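Local atomic coordinates of probable leucine/isoleucine/valine-binding protein (Rhodopirellula baltica, PDB entry 4KV7), a protein that probably binds branched-chain amino acids or a related small ligand, as the solute-binding component of an ABC transporter. Residues 134-139 with 358-363; 140-145 with 246-251; 159-164 with 219-224; 268-273 with 373-378. The protein carries 1 engineered substitution. All blocks are in the same frame, centred on the assembly; numbering follows the deposited sequence.

Contact 1: 134-139 with 358-363; sequences YRASYA and SKVWPV. With FMT (formic acid), chain B.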
loop_
_atom_site.group_PDB
_atom_site.type_symbol
_atom_site.label_atom_id
_atom_site.label_comp_id
_atom_site.label_asym_id
_atom_site.label_seq_id
_atom_site.Cartn_x
_atom_site.Cartn_y
_atom_site.Cartn_z
ATOM N N TYR A 134 8.231 4.514 -0.472
ATOM C CA TYR A 134 7.775 5.079 -1.738
ATOM C C TYR A 134 6.474 5.879 -1.563
ATOM O O TYR A 134 6.385 7.038 -1.960
ATOM C CB TYR A 134 7.586 3.984 -2.830
ATOM C CG TYR A 134 6.588 4.456 -3.863
ATOM C CD1 TYR A 134 6.913 5.482 -4.738
ATOM C CD2 TYR A 134 5.301 3.939 -3.910
ATOM C CE1 TYR A 134 5.985 5.986 -5.640
ATOM C CE2 TYR A 134 4.364 4.431 -4.805
ATOM C CZ TYR A 134 4.711 5.457 -5.668
ATOM O OH TYR A 134 3.796 5.981 -6.563
ATOM N N ARG A 135 5.461 5.238 -0.991
ATOM C CA ARG A 135 4.079 5.700 -1.122
ATOM C C ARG A 135 3.679 6.818 -0.179
ATOM O O ARG A 135 4.204 6.961 0.922
ATOM C CB ARG A 135 3.105 4.532 -0.940
ATOM C CG ARG A 135 3.267 3.790 0.387
ATOM C CD ARG A 135 1.944 3.310 0.982
ATOM N NE ARG A 135 1.330 2.265 0.168
ATOM C CZ ARG A 135 0.085 1.835 0.304
ATOM N NH1 ARG A 135 -0.378 0.904 -0.515
ATOM N NH2 ARG A 135 -0.702 2.337 1.247
ATOM N N ALA A 136 2.692 7.588 -0.626
ATOM C CA ALA A 136 1.991 8.543 0.215
ATOM C C ALA A 136 1.396 7.832 1.425
ATOM O O ALA A 136 1.220 6.607 1.431
ATOM C CB ALA A 136 0.889 9.221 -0.592
ATOM N N SER A 137 1.072 8.614 2.442
ATOM C CA SER A 137 0.614 8.102 3.725
ATOM C C SER A 137 -0.904 8.041 3.850
ATOM O O SER A 137 -1.634 8.643 3.055
ATOM C CB SER A 137 1.146 9.003 4.831
ATOM O OG SER A 137 0.435 10.230 4.800
ATOM N N TYR A 138 -1.380 7.345 4.882
ATOM C CA TYR A 138 -2.817 7.339 5.172
ATOM C C TYR A 138 -3.296 8.739 5.561
ATOM O O TYR A 138 -4.434 9.112 5.242
ATOM C CB TYR A 138 -3.212 6.319 6.255
ATOM C CG TYR A 138 -2.930 4.877 5.884
ATOM C CD1 TYR A 138 -3.201 4.389 4.605
ATOM C CD2 TYR A 138 -2.388 4.009 6.811
ATOM C CE1 TYR A 138 -2.941 3.069 4.269
ATOM C CE2 TYR A 138 -2.130 2.690 6.491
ATOM C CZ TYR A 138 -2.403 2.231 5.212
ATOM O OH TYR A 138 -2.123 0.944 4.831
ATOM N N ALA A 139 -2.456 9.506 6.257
ATOM C CA ALA A 139 -2.807 10.887 6.572
ATOM C C ALA A 139 -3.073 11.666 5.282
ATOM O O ALA A 139 -4.032 12.443 5.201
ATOM C CB ALA A 139 -1.705 11.547 7.377
ATOM N N SER A 358 4.154 11.983 -2.249
ATOM C CA SER A 358 2.962 12.339 -1.461
ATOM C C SER A 358 1.707 12.324 -2.327
ATOM O O SER A 358 0.639 12.739 -1.887
ATOM C CB SER A 358 3.105 13.714 -0.797
ATOM O OG SER A 358 3.981 13.671 0.318
ATOM N N LYS A 359 1.827 11.840 -3.560
ATOM C CA LYS A 359 0.725 11.936 -4.500
ATOM C C LYS A 359 -0.349 10.890 -4.227
ATOM O O LYS A 359 -0.057 9.722 -3.948
ATOM C CB LYS A 359 1.238 11.815 -5.930
ATOM C CG LYS A 359 0.251 12.258 -6.995
ATOM C CD LYS A 359 0.987 12.809 -8.210
ATOM C CE LYS A 359 0.044 13.099 -9.359
ATOM N NZ LYS A 359 0.807 13.471 -10.591
ATOM N N VAL A 360 -1.595 11.334 -4.308
ATOM C CA VAL A 360 -2.755 10.480 -4.099
ATOM C C VAL A 360 -3.594 10.552 -5.369
ATOM O O VAL A 360 -3.956 11.650 -5.818
ATOM C CB VAL A 360 -3.567 10.954 -2.880
ATOM C CG1 VAL A 360 -4.876 10.182 -2.760
ATOM C CG2 VAL A 360 -2.728 10.837 -1.603
ATOM N N TRP A 361 -3.885 9.391 -5.954
ATOM C CA TRP A 361 -4.649 9.293 -7.187
ATOM C C TRP A 361 -5.993 8.660 -6.900
ATOM O O TRP A 361 -6.076 7.438 -6.759
ATOM C CB TRP A 361 -3.934 8.380 -8.173
ATOM C CG TRP A 361 -2.772 8.951 -8.929
ATOM C CD1 TRP A 361 -2.811 9.561 -10.153
ATOM C CD2 TRP A 361 -1.389 8.906 -8.554
ATOM N NE1 TRP A 361 -1.548 9.903 -10.552
ATOM C CE2 TRP A 361 -0.654 9.513 -9.587
ATOM C CE3 TRP A 361 -0.703 8.417 -7.436
ATOM C CZ2 TRP A 361 0.728 9.636 -9.543
ATOM C CZ3 TRP A 361 0.666 8.532 -7.397
ATOM C CH2 TRP A 361 1.372 9.140 -8.440
ATOM N N PRO A 362 -7.062 9.461 -6.795
ATOM C CA PRO A 362 -8.373 8.848 -6.555
ATOM C C PRO A 362 -8.912 8.162 -7.805
ATOM O O PRO A 362 -8.681 8.625 -8.922
ATOM C CB PRO A 362 -9.262 10.034 -6.172
ATOM C CG PRO A 362 -8.600 11.213 -6.767
ATOM C CD PRO A 362 -7.124 10.931 -6.841
ATOM N N VAL A 363 -9.614 7.050 -7.613
ATOM C CA VAL A 363 -10.289 6.390 -8.716
ATOM C C VAL A 363 -11.744 6.156 -8.358
ATOM O O VAL A 363 -12.095 6.022 -7.183
ATOM C CB VAL A 363 -9.612 5.055 -9.140
ATOM C CG1 VAL A 363 -8.135 5.275 -9.472
ATOM C CG2 VAL A 363 -9.789 3.967 -8.084
HETATM C C FMT B . -2.364 -1.800 6.902
HETATM O O1 FMT B . -1.661 -0.790 6.755
HETATM O O2 FMT B . -2.162 -2.698 7.730
HETATM O O HOH W 1 2.065 8.012 -3.651
#
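Ala136 and the run Ser358 to Val360 meet in a water-bridged crossing of two chain segments at the hinge side of what is, by family, a two-lobed periplasmic binding protein. The 134-139 segment leaves the small sheet that ends with strand 131-132 and enters helix 138-151, which packs on the seven-stranded sheet; 358-363 runs into strand 361-365 of that larger sheet. No direct hydrogen bond joins them. The Ala136 methyl does most of the touching: its CB lies 3.5 Å from Lys359 O and 4.1 Å from Val360 CG2. Beside it a water takes the N-H of Ala136 (N to water O 3.1 Å) and donates a hydrogen bond to Lys359 O at 2.7 Å, satisfying two backbone polar groups across the seam. Tyr138 reaches the cleft, where its OH donates to O1 of a formic acid, probably from the crystallisation liquor, at 2.6 Å, near the plane of the ring; Thr95 and Tyr68 hold the same molecule. With CG roughly anti to the backbone N (chi1 155°), Tyr134 hydrogen-bonds through its hydroxyl to Val272 O, bringing Tyr134 OH to 4.1 Å from Trp361 CZ3, the two side chains crossing nearly at right angles.

Contact 2: 140-145 with 246-251; sequences EETAAM and LAVSFV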
loop_
_atom_site.group_PDB
_atom_site.type_symbol
_atom_site.label_atom_id
_atom_site.label_comp_id
_atom_site.label_asym_id
_atom_site.label_seq_id
_atom_site.Cartn_x
_atom_site.Cartn_y
_atom_site.Cartn_z
ATOM N N GLU A 140 -2.216 11.475 4.286
ATOM C CA GLU A 140 -2.396 12.153 3.004
ATOM C C GLU A 140 -3.634 11.672 2.243
ATOM O O GLU A 140 -4.347 12.474 1.649
ATOM C CB GLU A 140 -1.110 12.046 2.173
ATOM C CG GLU A 140 0.013 12.880 2.795
ATOM C CD GLU A 140 1.417 12.549 2.305
ATOM O OE1 GLU A 140 1.694 11.404 1.911
ATOM O OE2 GLU A 140 2.264 13.463 2.351
ATOM N N GLU A 141 -3.905 10.372 2.265
ATOM C CA GLU A 141 -5.094 9.862 1.585
ATOM C C GLU A 141 -6.363 10.397 2.224
ATOM O O GLU A 141 -7.284 10.852 1.528
ATOM C CB GLU A 141 -5.138 8.333 1.589
ATOM C CG GLU A 141 -4.048 7.667 0.773
ATOM C CD GLU A 141 -4.240 6.170 0.712
ATOM O OE1 GLU A 141 -5.303 5.722 0.248
ATOM O OE2 GLU A 141 -3.335 5.418 1.143
ATOM N N THR A 142 -6.418 10.320 3.548
ATOM C CA THR A 142 -7.617 10.757 4.270
ATOM C C THR A 142 -7.833 12.257 4.196
ATOM O O THR A 142 -8.974 12.717 4.165
ATOM C CB THR A 142 -7.646 10.267 5.738
ATOM O OG1 THR A 142 -6.471 10.710 6.424
ATOM C CG2 THR A 142 -7.768 8.742 5.808
ATOM N N ALA A 143 -6.755 13.028 4.155
ATOM C CA ALA A 143 -6.884 14.471 3.983
ATOM C C ALA A 143 -7.520 14.767 2.632
ATOM O O ALA A 143 -8.402 15.624 2.528
ATOM C CB ALA A 143 -5.520 15.151 4.101
ATOM N N ALA A 144 -7.063 14.083 1.591
ATOM C CA ALA A 144 -7.621 14.302 0.259
ATOM C C ALA A 144 -9.116 13.978 0.227
ATOM O O ALA A 144 -9.909 14.741 -0.322
ATOM C CB ALA A 144 -6.870 13.489 -0.771
HETATM N N MSE A 145 -9.495 12.857 0.837
HETATM C CA MSE A 145 -10.892 12.457 0.902
HETATM C C MSE A 145 -11.737 13.480 1.643
HETATM O O MSE A 145 -12.790 13.907 1.155
HETATM C CB MSE A 145 -11.024 11.117 1.626
HETATM C CG MSE A 145 -10.456 9.926 0.912
HETATM SE SE MSE A 145 -10.652 8.452 2.112
HETATM C CE MSE A 145 -10.223 6.959 0.923
ATOM N N LEU A 246 -15.751 5.210 0.656
ATOM C CA LEU A 246 -14.422 5.564 0.153
ATOM C C LEU A 246 -13.402 4.618 0.754
ATOM O O LEU A 246 -13.296 4.517 1.976
ATOM C CB LEU A 246 -14.031 6.995 0.528
ATOM C CG LEU A 246 -14.989 8.097 0.067
ATOM C CD1 LEU A 246 -16.015 8.450 1.145
ATOM C CD2 LEU A 246 -14.214 9.333 -0.361
ATOM N N ALA A 247 -12.626 3.949 -0.093
ATOM C CA ALA A 247 -11.648 2.962 0.350
ATOM C C ALA A 247 -10.248 3.544 0.258
ATOM O O ALA A 247 -9.874 4.123 -0.769
ATOM C CB ALA A 247 -11.746 1.727 -0.521
ATOM N N VAL A 248 -9.453 3.372 1.305
ATOM C CA VAL A 248 -8.041 3.733 1.196
ATOM C C VAL A 248 -7.312 2.713 0.331
ATOM O O VAL A 248 -7.832 1.621 0.028
ATOM C CB VAL A 248 -7.338 3.899 2.565
ATOM C CG1 VAL A 248 -8.012 5.002 3.386
ATOM C CG2 VAL A 248 -7.286 2.592 3.331
ATOM N N SER A 249 -6.084 3.052 -0.035
ATOM C CA SER A 249 -5.270 2.240 -0.929
ATOM C C SER A 249 -5.158 0.777 -0.510
ATOM O O SER A 249 -5.248 -0.135 -1.346
ATOM C CB SER A 249 -3.874 2.856 -1.000
ATOM O OG SER A 249 -3.323 2.923 0.299
ATOM N N PHE A 250 -4.933 0.561 0.776
ATOM C CA PHE A 250 -4.625 -0.745 1.329
ATOM C C PHE A 250 -5.794 -1.720 1.210
ATOM O O PHE A 250 -5.578 -2.924 1.254
ATOM C CB PHE A 250 -4.233 -0.580 2.807
ATOM C CG PHE A 250 -3.662 -1.820 3.450
ATOM C CD1 PHE A 250 -4.483 -2.760 4.061
ATOM C CD2 PHE A 250 -2.288 -2.026 3.471
ATOM C CE1 PHE A 250 -3.953 -3.885 4.654
ATOM C CE2 PHE A 250 -1.755 -3.160 4.049
ATOM C CZ PHE A 250 -2.593 -4.098 4.647
ATOM N N VAL A 251 -7.024 -1.221 1.076
ATOM C CA VAL A 251 -8.179 -2.108 0.946
ATOM C C VAL A 251 -7.981 -3.103 -0.188
ATOM O O VAL A 251 -8.327 -4.274 -0.055
ATOM C CB VAL A 251 -9.477 -1.296 0.726
ATOM C CG1 VAL A 251 -10.659 -2.211 0.423
ATOM C CG2 VAL A 251 -9.768 -0.434 1.941
#
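Glu141 OE1 is gripped from two directions: the backbone N of Ser249 donates to it at 2.8 Å, with an angle of 154° at the hydrogen, and the hydroxyl of Thr270 on the next strand is also hydrogen-bonded to it. The amide uses the syn lone pair, the one on the side of the other oxygen. That second oxygen, OE2, accepts from Ser249 OG at 2.6 Å, again on the syn side but 19° out of the carboxylate plane. Serine thus meets both oxygens of one carboxylate, which is possible because chi1 of 58° tucks OG between its own N and carbonyl carbon, on the flank that carries the amide. Two bonds from Ser249 and one from Thr270 fix the rotation of this buried group; Arg135, whose salt bridge is with Glu305, adds a weak bond to Ser249 OG. An alanine in place of Glu141 would probably leave the Ser249 amide and hydroxyl without their acceptor and free the turn after the strand to shift.

One helical turn on, Met145, modelled as selenomethionine, reaches down onto the strand, its extended chain ending in CE over the backbone. CE comes 3.3 Å from Ala247 O, then 3.8 Å from both Leu246 CB and Val248 CG1, while the Met145 and Leu246 side chains run antiparallel, Met145 CG beside Leu246 CD2 and SE beside Leu246 CB. Apolar packing over the strand and a carboxylate holding the turn at its carboxyl end together seat helix 138-151 on the mixed sheet, as in the layered alpha/beta lobes of periplasmic binding proteins.

Contact 3: 159-164 with 219-224; sequences IGFFTQ and AVIMVG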
loop_
_atom_site.group_PDB
_atom_site.type_symbol
_atom_site.label_atom_id
_atom_site.label_comp_id
_atom_site.label_asym_id
_atom_site.label_seq_id
_atom_site.Cartn_x
_atom_site.Cartn_y
_atom_site.Cartn_z
ATOM N N ILE A 159 -19.241 12.566 8.205
ATOM C CA ILE A 159 -18.200 11.674 7.714
ATOM C C ILE A 159 -17.896 10.624 8.772
ATOM O O ILE A 159 -17.431 10.946 9.869
ATOM C CB ILE A 159 -16.910 12.440 7.363
ATOM C CG1 ILE A 159 -17.188 13.492 6.288
ATOM C CG2 ILE A 159 -15.825 11.473 6.892
ATOM C CD1 ILE A 159 -16.033 14.448 6.068
ATOM N N GLY A 160 -18.161 9.364 8.432
ATOM C CA GLY A 160 -17.932 8.253 9.340
ATOM C C GLY A 160 -16.784 7.367 8.900
ATOM O O GLY A 160 -16.261 7.497 7.788
ATOM N N PHE A 161 -16.399 6.448 9.780
ATOM C CA PHE A 161 -15.242 5.590 9.545
ATOM C C PHE A 161 -15.580 4.147 9.869
ATOM O O PHE A 161 -16.256 3.869 10.858
ATOM C CB PHE A 161 -14.067 6.051 10.401
ATOM C CG PHE A 161 -13.594 7.419 10.036
ATOM C CD1 PHE A 161 -14.226 8.556 10.523
ATOM C CD2 PHE A 161 -12.547 7.568 9.150
ATOM C CE1 PHE A 161 -13.808 9.820 10.140
ATOM C CE2 PHE A 161 -12.130 8.831 8.759
ATOM C CZ PHE A 161 -12.763 9.952 9.256
ATOM N N PHE A 162 -15.091 3.239 9.025
ATOM C CA PHE A 162 -15.186 1.799 9.256
ATOM C C PHE A 162 -13.766 1.285 9.190
ATOM O O PHE A 162 -13.143 1.339 8.126
ATOM C CB PHE A 162 -16.030 1.131 8.178
ATOM C CG PHE A 162 -16.090 -0.361 8.313
ATOM C CD1 PHE A 162 -16.841 -0.956 9.317
ATOM C CD2 PHE A 162 -15.373 -1.178 7.443
ATOM C CE1 PHE A 162 -16.876 -2.342 9.443
ATOM C CE2 PHE A 162 -15.405 -2.551 7.565
ATOM C CZ PHE A 162 -16.161 -3.132 8.567
ATOM N N THR A 163 -13.224 0.851 10.327
ATOM C CA THR A 163 -11.790 0.574 10.370
ATOM C C THR A 163 -11.439 -0.711 11.093
ATOM O O THR A 163 -12.147 -1.166 11.988
ATOM C CB THR A 163 -10.963 1.725 11.019
ATOM O OG1 THR A 163 -11.021 1.641 12.442
ATOM C CG2 THR A 163 -11.432 3.100 10.555
ATOM N N GLN A 164 -10.294 -1.261 10.727
ATOM C CA GLN A 164 -9.767 -2.448 11.370
ATOM C C GLN A 164 -9.360 -2.097 12.794
ATOM O O GLN A 164 -8.783 -1.028 13.035
ATOM C CB GLN A 164 -8.568 -2.932 10.572
ATOM C CG GLN A 164 -8.107 -4.333 10.879
ATOM C CD GLN A 164 -7.194 -4.803 9.787
ATOM O OE1 GLN A 164 -7.657 -5.112 8.687
ATOM N NE2 GLN A 164 -5.887 -4.799 10.045
ATOM N N ALA A 219 -21.022 9.688 4.298
ATOM C CA ALA A 219 -19.819 9.145 3.701
ATOM C C ALA A 219 -19.185 8.238 4.728
ATOM O O ALA A 219 -19.170 8.566 5.921
ATOM C CB ALA A 219 -18.849 10.268 3.330
ATOM N N VAL A 220 -18.665 7.104 4.275
ATOM C CA VAL A 220 -17.956 6.181 5.147
ATOM C C VAL A 220 -16.589 5.894 4.546
ATOM O O VAL A 220 -16.475 5.337 3.450
ATOM C CB VAL A 220 -18.727 4.861 5.352
ATOM C CG1 VAL A 220 -17.909 3.884 6.172
ATOM C CG2 VAL A 220 -20.061 5.128 6.032
ATOM N N ILE A 221 -15.552 6.296 5.275
ATOM C CA ILE A 221 -14.168 6.043 4.914
ATOM C C ILE A 221 -13.764 4.696 5.493
ATOM O O ILE A 221 -13.836 4.466 6.707
ATOM C CB ILE A 221 -13.253 7.197 5.400
ATOM C CG1 ILE A 221 -13.570 8.466 4.601
ATOM C CG2 ILE A 221 -11.783 6.829 5.246
ATOM C CD1 ILE A 221 -12.935 9.755 5.142
HETATM N N MSE A 222 -13.349 3.801 4.603
HETATM C CA MSE A 222 -13.024 2.424 4.966
HETATM C C MSE A 222 -11.522 2.226 5.065
HETATM O O MSE A 222 -10.788 2.354 4.072
HETATM C CB MSE A 222 -13.615 1.453 3.948
HETATM C CG MSE A 222 -15.116 1.603 3.791
HETATM SE SE MSE A 222 -15.971 0.277 2.658
HETATM C CE MSE A 222 -14.897 0.545 1.064
ATOM N N VAL A 223 -11.075 1.929 6.277
ATOM C CA VAL A 223 -9.670 1.675 6.555
ATOM C C VAL A 223 -9.582 0.201 6.946
ATOM O O VAL A 223 -9.511 -0.157 8.122
ATOM C CB VAL A 223 -9.132 2.609 7.674
ATOM C CG1 VAL A 223 -7.637 2.444 7.809
ATOM C CG2 VAL A 223 -9.491 4.074 7.399
ATOM N N GLY A 224 -9.643 -0.654 5.931
ATOM C CA GLY A 224 -9.744 -2.077 6.146
ATOM C C GLY A 224 -9.144 -2.847 4.998
ATOM O O GLY A 224 -8.338 -2.304 4.249
#
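Strands 159-164 and 219-223 pair in parallel within the alpha/beta sheet of one lobe of the binding-protein fold, Phe161 lying opposite Ile221 and Phe162 opposite Met222. Five backbone hydrogen bonds join them. Gly160 and Phe162 each use both N and O toward the partner strand. The row starts with Gly160 N on Ala219 O (2.8 Å, 171° at the hydrogen). Farther along, Val223 N donates to Phe162 O at 2.8 Å. It closes with Gln164 N on Val223 O (2.9 Å). The two strand directions differ by 26°, the twist of the sheet.

Side chains then pack in alternation. On one face Ile159, Phe161 and Ile221 form a cluster: Ile221 CD1 sits 3.8 Å from Ile159 CG2 and equally 3.8 Å from Phe161 CE2, meeting the ring obliquely, while Phe161 CD2 and CE2 run alongside the Ile221 side chain. An alanine at Phe161 would probably open a gap beside the CD1 of Ile221 and leave Phe173 without its edge-to-face ring partner. On the other face Phe162 CB rests 3.9 Å from Val220 CG1.

Farther out, helix 138-151 covers Ile221 through Met145 and Val146, while helix 226-238 lies against Phe162 and Met222. Strand 193-196 flanks 159-164 along its other edge, and at the cleft end Gln164 NE2 is hydrogen-bonded to Asp166 and Tyr68. Thr163 divides its branches: OG1 is hydrogen-bonded to His193, and CG2, anti to the carbonyl carbon, packs 3.7 Å from Val223 CB.

Contact 4: 268-273 with 373-378; sequences VATQVV and LAWEEL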
loop_
_atom_site.group_PDB
_atom_site.type_symbol
_atom_site.label_atom_id
_atom_site.label_comp_id
_atom_site.label_asym_id
_atom_site.label_seq_id
_atom_site.Cartn_x
_atom_site.Cartn_y
_atom_site.Cartn_z
ATOM N N VAL A 268 -15.431 5.141 -4.319
ATOM C CA VAL A 268 -14.211 5.890 -4.610
ATOM C C VAL A 268 -13.086 5.272 -3.799
ATOM O O VAL A 268 -13.277 4.926 -2.636
ATOM C CB VAL A 268 -14.380 7.379 -4.254
ATOM C CG1 VAL A 268 -13.059 8.121 -4.328
ATOM C CG2 VAL A 268 -15.411 8.027 -5.176
ATOM N N ALA A 269 -11.926 5.091 -4.413
ATOM C CA ALA A 269 -10.792 4.490 -3.719
ATOM C C ALA A 269 -9.533 5.285 -4.030
ATOM O O ALA A 269 -9.187 5.481 -5.202
ATOM C CB ALA A 269 -10.616 3.013 -4.125
ATOM N N THR A 270 -8.839 5.739 -2.989
ATOM C CA THR A 270 -7.616 6.488 -3.198
ATOM C C THR A 270 -6.443 5.538 -3.401
ATOM O O THR A 270 -6.266 4.584 -2.637
ATOM C CB THR A 270 -7.323 7.452 -2.039
ATOM O OG1 THR A 270 -7.490 6.778 -0.790
ATOM C CG2 THR A 270 -8.271 8.631 -2.073
ATOM N N GLN A 271 -5.636 5.813 -4.420
ATOM C CA GLN A 271 -4.451 5.023 -4.717
ATOM C C GLN A 271 -3.177 5.821 -4.508
ATOM O O GLN A 271 -3.179 7.056 -4.573
ATOM C CB GLN A 271 -4.505 4.505 -6.156
ATOM C CG GLN A 271 -5.801 3.782 -6.520
ATOM C CD GLN A 271 -6.143 2.670 -5.553
ATOM O OE1 GLN A 271 -5.304 1.835 -5.232
ATOM N NE2 GLN A 271 -7.379 2.652 -5.082
ATOM N N VAL A 272 -2.082 5.101 -4.289
ATOM C CA VAL A 272 -0.771 5.704 -4.125
ATOM C C VAL A 272 0.086 5.536 -5.377
ATOM O O VAL A 272 1.285 5.834 -5.363
ATOM C CB VAL A 272 -0.045 5.151 -2.886
ATOM C CG1 VAL A 272 -0.821 5.499 -1.620
ATOM C CG2 VAL A 272 0.166 3.642 -3.010
ATOM N N VAL A 273 -0.550 5.078 -6.446
ATOM C CA VAL A 273 0.061 4.903 -7.762
ATOM C C VAL A 273 -0.940 5.417 -8.794
ATOM O O VAL A 273 -2.142 5.467 -8.516
ATOM C CB VAL A 273 0.374 3.410 -8.059
ATOM C CG1 VAL A 273 1.436 2.884 -7.095
ATOM C CG2 VAL A 273 -0.893 2.559 -7.989
ATOM N N LEU A 373 -10.330 9.714 -11.089
ATOM C CA LEU A 373 -11.378 10.639 -10.682
ATOM C C LEU A 373 -10.766 11.976 -10.295
ATOM O O LEU A 373 -9.812 12.023 -9.523
ATOM C CB LEU A 373 -12.147 10.068 -9.488
ATOM C CG LEU A 373 -13.184 10.966 -8.810
ATOM C CD1 LEU A 373 -14.380 11.229 -9.716
ATOM C CD2 LEU A 373 -13.633 10.362 -7.490
ATOM N N ALA A 374 -11.302 13.059 -10.845
ATOM C CA ALA A 374 -10.958 14.390 -10.362
ATOM C C ALA A 374 -11.858 14.672 -9.166
ATOM O O ALA A 374 -13.063 14.428 -9.229
ATOM C CB ALA A 374 -11.165 15.427 -11.455
ATOM N N TRP A 375 -11.282 15.165 -8.072
ATOM C CA TRP A 375 -12.059 15.378 -6.849
ATOM C C TRP A 375 -13.260 16.312 -7.033
ATOM O O TRP A 375 -14.249 16.209 -6.307
ATOM C CB TRP A 375 -11.182 15.912 -5.722
ATOM C CG TRP A 375 -10.270 14.913 -5.049
ATOM C CD1 TRP A 375 -8.913 14.998 -4.947
ATOM C CD2 TRP A 375 -10.650 13.717 -4.349
ATOM N NE1 TRP A 375 -8.421 13.930 -4.237
ATOM C CE2 TRP A 375 -9.466 13.129 -3.860
ATOM C CE3 TRP A 375 -11.872 13.082 -4.099
ATOM C CZ2 TRP A 375 -9.470 11.946 -3.123
ATOM C CZ3 TRP A 375 -11.874 11.908 -3.369
ATOM C CH2 TRP A 375 -10.679 11.352 -2.891
ATOM N N GLU A 376 -13.185 17.221 -7.998
ATOM C CA GLU A 376 -14.299 18.136 -8.226
ATOM C C GLU A 376 -15.500 17.419 -8.845
ATOM O O GLU A 376 -16.580 17.990 -8.964
ATOM C CB GLU A 376 -13.862 19.322 -9.085
ATOM C CG GLU A 376 -13.454 18.953 -10.491
ATOM C CD GLU A 376 -12.611 20.031 -11.143
ATOM N N GLU A 377 -15.310 16.161 -9.233
ATOM C CA GLU A 377 -16.406 15.368 -9.767
ATOM C C GLU A 377 -16.951 14.388 -8.739
ATOM O O GLU A 377 -17.851 13.608 -9.040
ATOM C CB GLU A 377 -15.977 14.624 -11.033
ATOM C CG GLU A 377 -15.454 15.527 -12.148
ATOM C CD GLU A 377 -16.474 16.542 -12.633
ATOM O OE1 GLU A 377 -16.060 17.531 -13.274
ATOM O OE2 GLU A 377 -17.686 16.355 -12.388
ATOM N N LEU A 378 -16.408 14.429 -7.527
ATOM C CA LEU A 378 -16.900 13.577 -6.450
ATOM C C LEU A 378 -18.384 13.834 -6.221
ATOM O O LEU A 378 -18.815 14.985 -6.157
ATOM C CB LEU A 378 -16.108 13.822 -5.162
ATOM C CG LEU A 378 -16.497 12.986 -3.941
ATOM C CD1 LEU A 378 -16.198 11.507 -4.140
ATOM C CD2 LEU A 378 -15.791 13.515 -2.692
#
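Val268 takes up most of the aliphatic packing between strand 268-271 and the C-terminal tail of the chain, which here packs on the sheet of one alpha/beta lobe of the periplasmic binding protein fold. Its CG2 touches Leu373 CD2 at 3.7 Å and lies just as far, 3.7 Å, from Leu378 CD1, so one methyl is touched by two leucine ends that come from the same side. With CG1 anti to the backbone N (chi1 170°) and CG2 beside that N, both branches serve the contact: CG1 also approaches Leu373 CD2, at 3.9 Å. The Val268 and Leu373 side chains cross at nearly a right angle, whereas Leu378 comes in on a slant.

Contacts with the indole of Trp375 form a second group. Thr270 CG2 arrives at the edge of the six-membered ring, near its plane, 3.7 Å from Trp375 CZ2 and equally close to CH2. Val268 CG1 meets Trp375 CZ3 at 4.1 Å by an oblique approach. The Thr270 hydroxyl is used by Glu141 OE1, leaving CG2 to face the indole.

Hydrogen bonds play no part across the contact; they shape the tail itself. Around the short 3-10 turn, Glu377 N bonds to Ala374 O at 2.8 Å and Leu378 N to Trp375 O at 3.1 Å, which folds the chain back and sets Trp375 and Leu378 toward the same strand.

The tail follows strand 370-372 at the sheet margin. From there Trp375 reaches Pro362 on strand 361-365 and Ala144 and Ala148 of helix 138-151, so that its indole lies beside that helix, with its six-membered ring directed at the sheet.

Contacts 2, 3 and 4 are buried, whereas contact 1 is only partly so, with Ser358 and Lys359 exposed. All four reach the same seven-stranded sheet, and contacts 1 and 2 share helix 138-151. Strands 219-223, 244-247 and 268-271 lie in sequence across it, so contact 3 passes to contact 2 through the Leu246 backbone bonds to Val220 and Met222, and contact 2 to contact 4 through Ala247 with Val268. The chemistry shifts with place: regular parallel backbone bonding with apolar side chains on both faces in contact 3, a buried carboxylate plus apolar packing in contact 2, purely apolar packing in contact 4, and a bridging water beside a methyl contact in contact 1, where the chain passes between lobes.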